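Local coordinates for protein LRA-12 (Uncultured bacterium, PDB 5AEB) that probably hydrolyses beta-lactam antibiotics, carbapenems among them, as a class B3 metallo-beta-lactamase with two zinc ions in its active site, at residues Y41-K46 with G149-V154; G48-N53 with T77-T82. All blocks are in the same frame, centred on the assembly; numbering follows the deposited sequence.

Contact 1 of 2, residues Y41-K46 with G149-V154; sequences YLITTK and GDTKLV
With chi1 of I43 at -60°, its CG2 stands anti to the backbone N and is carried onto the CG2 of T151, while an extended chi2 of 157° sends CD1 to L153. There I43 CD1 and L153 CD2 meet tip to tip at 3.9 Å. The next inward-facing residue, T45, lays its methyl CG2 slantwise over T151, 3.5 Å from T151 OG1. Neither hydroxyl bonds across: T45 OG1 is engaged by G48 and Q47, and T151 OG1 by N29. No hydrogen bond joins the two segments directly, as befits facing sheets of the metallo-beta-lactamase alpha-beta/beta-alpha sandwich, the strand axes lying 9.1 Å apart. At the outer end K46 curls over G149, its NZ 3.5 Å from G149 CA, and the K46 and D150 side chains cross at about a right angle, with K46 CE 3.5 Å from D150 OD1 and OD2. A water accepts a 2.8 Å hydrogen bond from D150 N and a weak one from K46 N. The K46 NZ to D150 OD1 salt bridge is long, 3.7 Å, and both residues are exposed, so solvent probably weakens the attraction; the buried side, I43 with T151 and L153, is held mainly by methyl packing.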
ATOM      1  N   TYR A  41       3.746   6.088   1.735  1.00 18.64           N
ATOM      2  CA  TYR A  41       5.191   6.099   1.744  1.00 18.67           C
ATOM      3  C   TYR A  41       5.716   6.997   0.657  1.00 18.78           C
ATOM      4  O   TYR A  41       5.094   7.133  -0.415  1.00 18.85           O
ATOM      5  CB  TYR A  41       5.734   4.674   1.579  1.00 18.73           C
ATOM      6  CG  TYR A  41       5.209   3.728   2.637  1.00 18.76           C
ATOM      7  CD1 TYR A  41       5.768   3.694   3.914  1.00 18.87           C
ATOM      8  CD2 TYR A  41       4.142   2.875   2.357  1.00 18.81           C
ATOM      9  CE1 TYR A  41       5.280   2.833   4.888  1.00 19.04           C
ATOM     10  CE2 TYR A  41       3.628   2.031   3.325  1.00 18.95           C
ATOM     11  CZ  TYR A  41       4.213   2.000   4.590  1.00 19.08           C
ATOM     12  OH  TYR A  41       3.701   1.143   5.543  1.00 19.35           O
ATOM     13  N   LEU A  42       6.835   7.627   0.960  1.00 18.89           N
ATOM     14  CA  LEU A  42       7.592   8.430   0.029  1.00 19.11           C
ATOM     15  C   LEU A  42       8.972   7.795  -0.128  1.00 19.23           C
ATOM     16  O   LEU A  42       9.653   7.479   0.855  1.00 19.24           O
ATOM     17  CB  LEU A  42       7.710   9.893   0.510  1.00 19.32           C
ATOM     18  CG  LEU A  42       8.387  10.887  -0.446  1.00 19.69           C
ATOM     19  CD1 LEU A  42       7.458  11.222  -1.611  1.00 19.83           C
ATOM     20  CD2 LEU A  42       8.762  12.173   0.252  1.00 20.03           C
ATOM     21  N   ILE A  43       9.359   7.588  -1.378  1.00 19.44           N
ATOM     22  CA  ILE A  43      10.668   7.068  -1.739  1.00 19.91           C
ATOM     23  C   ILE A  43      11.295   8.176  -2.574  1.00 20.79           C
ATOM     24  O   ILE A  43      10.759   8.558  -3.627  1.00 20.82           O
ATOM     25  CB  ILE A  43      10.569   5.741  -2.547  1.00 19.88           C
ATOM     26  CG1 ILE A  43       9.846   4.657  -1.726  1.00 19.63           C
ATOM     27  CG2 ILE A  43      11.952   5.233  -2.944  1.00 20.32           C
ATOM     28  CD1 ILE A  43       9.232   3.593  -2.587  1.00 19.84           C
ATOM     29  N   THR A  44      12.411   8.703  -2.075  1.00 21.57           N
ATOM     30  CA  THR A  44      13.057   9.876  -2.642  1.00 22.84           C
ATOM     31  C   THR A  44      14.309   9.438  -3.399  1.00 23.86           C
ATOM     32  O   THR A  44      15.122   8.685  -2.855  1.00 24.34           O
ATOM     33  CB  THR A  44      13.458  10.865  -1.522  1.00 23.17           C
ATOM     34  OG1 THR A  44      14.358  10.217  -0.607  1.00 23.71           O
ATOM     35  CG2 THR A  44      12.235  11.317  -0.738  1.00 22.89           C
ATOM     36  N   THR A  45      14.457   9.884  -4.648  1.00 24.53           N
ATOM     37  CA  THR A  45      15.621   9.526  -5.471  1.00 25.57           C
ATOM     38  C   THR A  45      16.194  10.784  -6.067  1.00 26.79           C
ATOM     39  O   THR A  45      15.573  11.855  -5.983  1.00 26.59           O
ATOM     40  CB  THR A  45      15.247   8.608  -6.669  1.00 25.76           C
ATOM     41  OG1 THR A  45      14.764   9.410  -7.764  1.00 25.73           O
ATOM     42  CG2 THR A  45      14.175   7.571  -6.272  1.00 25.17           C
ATOM     43  N   LYS A  46      17.348  10.638  -6.724  1.00 28.48           N
ATOM     44  CA  LYS A  46      17.958  11.723  -7.503  1.00 30.16           C
ATOM     45  C   LYS A  46      17.098  12.230  -8.676  1.00 30.57           C
ATOM     46  O   LYS A  46      17.294  13.341  -9.131  1.00 31.18           O
ATOM     47  CB  LYS A  46      19.379  11.353  -7.986  1.00 31.65           C
ATOM     48  CG  LYS A  46      19.425  10.351  -9.136  1.00 33.26           C
ATOM     49  CD  LYS A  46      20.728  10.433  -9.920  1.00 35.13           C
ATOM     50  CE  LYS A  46      21.054   9.100 -10.577  1.00 36.88           C
ATOM     51  NZ  LYS A  46      20.073   8.697 -11.640  1.00 37.47           N
ATOM     52  N   GLY A 149      15.687   7.107 -10.831  1.00 29.90           N
ATOM     53  CA  GLY A 149      17.086   7.305 -10.477  1.00 30.32           C
ATOM     54  C   GLY A 149      17.786   5.979 -10.242  1.00 30.23           C
ATOM     55  O   GLY A 149      17.803   5.106 -11.106  1.00 29.77           O
ATOM     56  N   ASP A 150      18.355   5.823  -9.059  1.00 30.41           N
ATOM     57  CA  ASP A 150      19.073   4.603  -8.754  1.00 31.22           C
ATOM     58  C   ASP A 150      18.201   3.606  -7.957  1.00 29.79           C
ATOM     59  O   ASP A 150      18.686   2.572  -7.521  1.00 29.93           O
ATOM     60  CB  ASP A 150      20.379   4.933  -8.000  1.00 33.77           C
ATOM     61  CG  ASP A 150      21.312   5.853  -8.795  1.00 35.96           C
ATOM     62  OD1 ASP A 150      21.420   5.691 -10.034  1.00 37.86           O
ATOM     63  OD2 ASP A 150      21.949   6.744  -8.180  1.00 37.52           O
ATOM     64  N   THR A 151      16.928   3.938  -7.754  1.00 28.48           N
ATOM     65  CA  THR A 151      15.997   3.055  -7.053  1.00 27.05           C
ATOM     66  C   THR A 151      15.289   2.170  -8.080  1.00 26.46           C
ATOM     67  O   THR A 151      14.927   2.625  -9.170  1.00 26.85           O
ATOM     68  CB  THR A 151      15.013   3.896  -6.196  1.00 26.75           C
ATOM     69  OG1 THR A 151      15.758   4.616  -5.208  1.00 27.07           O
ATOM     70  CG2 THR A 151      13.959   3.044  -5.490  1.00 25.67           C
ATOM     71  N   LYS A 152      15.143   0.895  -7.745  1.00 25.78           N
ATOM     72  CA  LYS A 152      14.407  -0.058  -8.555  1.00 25.27           C
ATOM     73  C   LYS A 152      13.431  -0.828  -7.663  1.00 24.17           C
ATOM     74  O   LYS A 152      13.852  -1.482  -6.708  1.00 23.93           O
ATOM     75  CB  LYS A 152      15.395  -1.015  -9.204  1.00 26.61           C
ATOM     76  CG  LYS A 152      14.829  -2.012 -10.190  1.00 27.30           C
ATOM     77  CD  LYS A 152      15.978  -2.676 -10.937  1.00 29.11           C
ATOM     78  CE  LYS A 152      15.487  -3.611 -12.035  1.00 30.17           C
ATOM     79  NZ  LYS A 152      16.576  -4.019 -12.970  1.00 31.87           N
ATOM     80  N   LEU A 153      12.130  -0.715  -7.945  1.00 23.18           N
ATOM     81  CA  LEU A 153      11.099  -1.479  -7.241  1.00 22.16           C
ATOM     82  C   LEU A 153      10.674  -2.694  -8.059  1.00 22.17           C
ATOM     83  O   LEU A 153      10.566  -2.619  -9.279  1.00 22.68           O
ATOM     84  CB  LEU A 153       9.876  -0.618  -6.959  1.00 21.97           C
ATOM     85  CG  LEU A 153       9.912   0.173  -5.635  1.00 21.86           C
ATOM     86  CD1 LEU A 153      11.082   1.128  -5.584  1.00 22.18           C
ATOM     87  CD2 LEU A 153       8.627   0.949  -5.449  1.00 21.69           C
ATOM     88  N   VAL A 154      10.468  -3.815  -7.394  1.00 21.24           N
ATOM     89  CA  VAL A 154       9.870  -4.955  -8.009  1.00 21.61           C
ATOM     90  C   VAL A 154       8.425  -5.068  -7.477  1.00 21.21           C
ATOM     91  O   VAL A 154       8.204  -5.215  -6.253  1.00 20.01           O
ATOM     92  CB  VAL A 154      10.630  -6.258  -7.689  1.00 22.09           C
ATOM     93  CG1 VAL A 154       9.946  -7.436  -8.378  1.00 22.71           C
ATOM     94  CG2 VAL A 154      12.063  -6.179  -8.194  1.00 22.90           C
TER
HETATM   95  O   HOH W   1      18.762   7.559  -6.854  1.00 23.75           O

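Contact 2 of 2, residues G48-N53 with T77-T82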
ATOM      1  N   GLY A  48      13.626  12.419  -8.581  1.00 27.30           N
ATOM      2  CA  GLY A  48      12.323  12.764  -8.053  1.00 25.60           C
ATOM      3  C   GLY A  48      11.800  11.640  -7.181  1.00 24.38           C
ATOM      4  O   GLY A  48      12.541  10.712  -6.843  1.00 24.40           O
ATOM      5  N   ASN A  49      10.521  11.713  -6.816  1.00 23.02           N
ATOM      6  CA  ASN A  49       9.981  10.840  -5.771  1.00 22.08           C
ATOM      7  C   ASN A  49       8.822   9.940  -6.199  1.00 20.88           C
ATOM      8  O   ASN A  49       8.140  10.215  -7.158  1.00 20.68           O
ATOM      9  CB  ASN A  49       9.575  11.652  -4.528  1.00 22.01           C
ATOM     10  CG  ASN A  49      10.615  12.687  -4.142  1.00 22.94           C
ATOM     11  OD1 ASN A  49      11.813  12.409  -4.193  1.00 23.41           O
ATOM     12  ND2 ASN A  49      10.163  13.893  -3.755  1.00 23.22           N
ATOM     13  N   ILE A  50       8.633   8.876  -5.431  1.00 20.43           N
ATOM     14  CA  ILE A  50       7.554   7.952  -5.575  1.00 19.94           C
ATOM     15  C   ILE A  50       6.695   8.056  -4.329  1.00 19.79           C
ATOM     16  O   ILE A  50       7.233   8.071  -3.197  1.00 19.94           O
ATOM     17  CB  ILE A  50       8.087   6.523  -5.699  1.00 19.77           C
ATOM     18  CG1 ILE A  50       9.246   6.486  -6.723  1.00 20.08           C
ATOM     19  CG2 ILE A  50       6.949   5.555  -6.033  1.00 19.32           C
ATOM     20  CD1 ILE A  50       9.671   5.096  -7.140  1.00 19.96           C
ATOM     21  N   ILE A  51       5.375   8.130  -4.527  1.00 19.56           N
ATOM     22  CA  ILE A  51       4.404   8.056  -3.434  1.00 19.44           C
ATOM     23  C   ILE A  51       3.680   6.735  -3.577  1.00 19.08           C
ATOM     24  O   ILE A  51       3.237   6.406  -4.688  1.00 18.93           O
ATOM     25  CB  ILE A  51       3.373   9.209  -3.453  1.00 19.59           C
ATOM     26  CG1 ILE A  51       4.074  10.563  -3.283  1.00 20.02           C
ATOM     27  CG2 ILE A  51       2.296   8.989  -2.372  1.00 19.51           C
ATOM     28  CD1 ILE A  51       3.202  11.785  -3.612  1.00 20.26           C
ATOM     29  N   VAL A  52       3.590   5.967  -2.479  1.00 18.99           N
ATOM     30  CA  VAL A  52       2.849   4.688  -2.464  1.00 18.72           C
ATOM     31  C   VAL A  52       1.646   4.884  -1.556  1.00 18.76           C
ATOM     32  O   VAL A  52       1.819   5.216  -0.366  1.00 18.92           O
ATOM     33  CB  VAL A  52       3.711   3.520  -1.929  1.00 18.68           C
ATOM     34  CG1 VAL A  52       2.926   2.209  -1.956  1.00 18.47           C
ATOM     35  CG2 VAL A  52       5.036   3.379  -2.697  1.00 18.76           C
ATOM     36  N   ASN A  53       0.441   4.751  -2.120  1.00 18.68           N
ATOM     37  CA  ASN A  53      -0.830   4.975  -1.418  1.00 18.81           C
ATOM     38  C   ASN A  53      -1.176   6.398  -1.065  1.00 19.22           C
ATOM     39  O   ASN A  53      -0.304   7.231  -0.910  1.00 19.69           O
ATOM     40  CB  ASN A  53      -0.958   4.099  -0.149  1.00 18.83           C
ATOM     41  CG  ASN A  53      -0.885   2.611  -0.457  1.00 18.63           C
ATOM     42  OD1 ASN A  53      -1.211   2.162  -1.589  1.00 18.48           O
ATOM     43  ND2 ASN A  53      -0.471   1.831   0.522  1.00 18.66           N
ATOM     44  N   THR A  77       7.441  14.802  -7.421  1.00 23.72           N
ATOM     45  CA  THR A  77       6.726  13.527  -7.506  1.00 22.59           C
ATOM     46  C   THR A  77       6.665  13.049  -8.939  1.00 22.24           C
ATOM     47  O   THR A  77       6.162  13.759  -9.799  1.00 22.55           O
ATOM     48  CB  THR A  77       5.306  13.610  -6.906  1.00 22.18           C
ATOM     49  OG1 THR A  77       5.399  14.024  -5.542  1.00 22.40           O
ATOM     50  CG2 THR A  77       4.611  12.252  -6.933  1.00 21.21           C
ATOM     51  N   LYS A  78       7.221  11.872  -9.214  1.00 21.69           N
ATOM     52  CA  LYS A  78       7.265  11.370 -10.593  1.00 21.53           C
ATOM     53  C   LYS A  78       6.376  10.163 -10.809  1.00 20.42           C
ATOM     54  O   LYS A  78       5.854   9.963 -11.902  1.00 20.34           O
ATOM     55  CB  LYS A  78       8.685  10.990 -10.999  1.00 22.29           C
ATOM     56  CG  LYS A  78       9.696  12.105 -11.150  1.00 23.19           C
ATOM     57  CD  LYS A  78       9.234  13.323 -11.948  1.00 23.84           C
ATOM     58  CE  LYS A  78      10.418  14.285 -12.098  1.00 24.96           C
ATOM     59  NZ  LYS A  78      10.121  15.714 -11.709  1.00 26.01           N
ATOM     60  N   ILE A  79       6.218   9.367  -9.753  1.00 20.11           N
ATOM     61  CA  ILE A  79       5.536   8.076  -9.810  1.00 19.65           C
ATOM     62  C   ILE A  79       4.598   7.917  -8.602  1.00 19.41           C
ATOM     63  O   ILE A  79       4.936   8.306  -7.478  1.00 19.52           O
ATOM     64  CB  ILE A  79       6.514   6.882  -9.919  1.00 19.58           C
ATOM     65  CG1 ILE A  79       7.415   7.041 -11.162  1.00 19.90           C
ATOM     66  CG2 ILE A  79       5.737   5.556  -9.943  1.00 19.16           C
ATOM     67  CD1 ILE A  79       8.417   5.915 -11.385  1.00 19.94           C
ATOM     68  N   LEU A  80       3.398   7.426  -8.896  1.00 19.15           N
ATOM     69  CA  LEU A  80       2.380   7.059  -7.922  1.00 18.95           C
ATOM     70  C   LEU A  80       2.123   5.558  -8.024  1.00 18.64           C
ATOM     71  O   LEU A  80       1.878   5.026  -9.125  1.00 18.55           O
ATOM     72  CB  LEU A  80       1.063   7.823  -8.212  1.00 19.05           C
ATOM     73  CG  LEU A  80       1.179   9.356  -8.273  1.00 19.42           C
ATOM     74  CD1 LEU A  80      -0.119   9.979  -8.754  1.00 19.57           C
ATOM     75  CD2 LEU A  80       1.614   9.935  -6.923  1.00 19.58           C
ATOM     76  N   LEU A  81       2.168   4.889  -6.879  1.00 18.53           N
ATOM     77  CA  LEU A  81       1.849   3.474  -6.770  1.00 18.31           C
ATOM     78  C   LEU A  81       0.767   3.220  -5.709  1.00 18.27           C
ATOM     79  O   LEU A  81       0.539   4.066  -4.838  1.00 18.41           O
ATOM     80  CB  LEU A  81       3.110   2.684  -6.416  1.00 18.31           C
ATOM     81  CG  LEU A  81       4.324   2.846  -7.342  1.00 18.45           C
ATOM     82  CD1 LEU A  81       5.558   2.198  -6.726  1.00 18.57           C
ATOM     83  CD2 LEU A  81       4.015   2.241  -8.705  1.00 18.35           C
ATOM     84  N   THR A  82       0.127   2.054  -5.779  1.00 18.13           N
ATOM     85  CA  THR A  82      -0.731   1.604  -4.697  1.00 18.17           C
ATOM     86  C   THR A  82      -0.580   0.111  -4.480  1.00 18.07           C
ATOM     87  O   THR A  82      -0.307  -0.623  -5.420  1.00 17.97           O
ATOM     88  CB  THR A  82      -2.238   1.961  -4.905  1.00 18.28           C
ATOM     89  OG1 THR A  82      -3.023   1.560  -3.749  1.00 18.40           O
ATOM     90  CG2 THR A  82      -2.818   1.249  -6.159  1.00 18.20           C
TER
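I50 CG2 and L81 CD1 meet at 3.7 Å in the apolar centre of a parallel strand pair, the two strands of a beta-alpha-beta crossover whose connection runs through helix 60-69. In I50 a chi1 of -47° sets CG1 beside the backbone N and leaves CG2 anti to it, which lays that methyl obliquely against L81 and also brings it 4.1 Å from I79 CG2. V52 extends this face, and L148 and I146 of the facing strand 145-148 pack on it. On the reverse face, turned to helix 93-100, I51 rests its CB against L80 CD2 and runs at about a right angle across T77, with I51 CD1 3.6 Å from T77 CG2; the T77 hydroxyl is taken by L74 O.

Between the two faces runs the backbone ladder. I51 both gives and receives: its N donates to I79 O and its O accepts from L81 N. N53 N continues the ladder to L81 O. At the other end the register slips by one residue in a beta bulge: N49 O accepts K78 N at 2.8 Å, in the carbonyl plane, and a weak second bond from I79 N at 3.3 Å. Beside the bulge, G48 leaves room for K78, whose CG lies 4.1 Å from G48 CA.

The polar edge comes where the strands end, toward the zinc site. The N53 side chain lies about 4 Å from that of zinc ligand H89, and the T82 side chain a similar distance from that of zinc ligand Q84. N53 OD1 accepts a hydrogen bond from T83 N and sits 2.9 Å from T82 OG1, whose proton may instead go to Q84 O.

How the contacts relate
Strands 41-45 and 48-52 are consecutive, antiparallel neighbours in one sheet, so contact 1 and contact 2 are joined directly through backbone pairing of I43 with I50 and of Y41 with V52. Contact 2 is nested along the chain within the loop that contact 1 closes. It lies in the core, inside a single sheet, and relies on main-chain hydrogen bonds with apolar groups on both faces. Contact 1 instead spans two sheets, is only partly buried, and relies on methyl groups, one water and a long ion pair at the surface. Their centres are 9 Å apart, yet contact 2 runs up to the zinc ligands whereas contact 1 lies away from them.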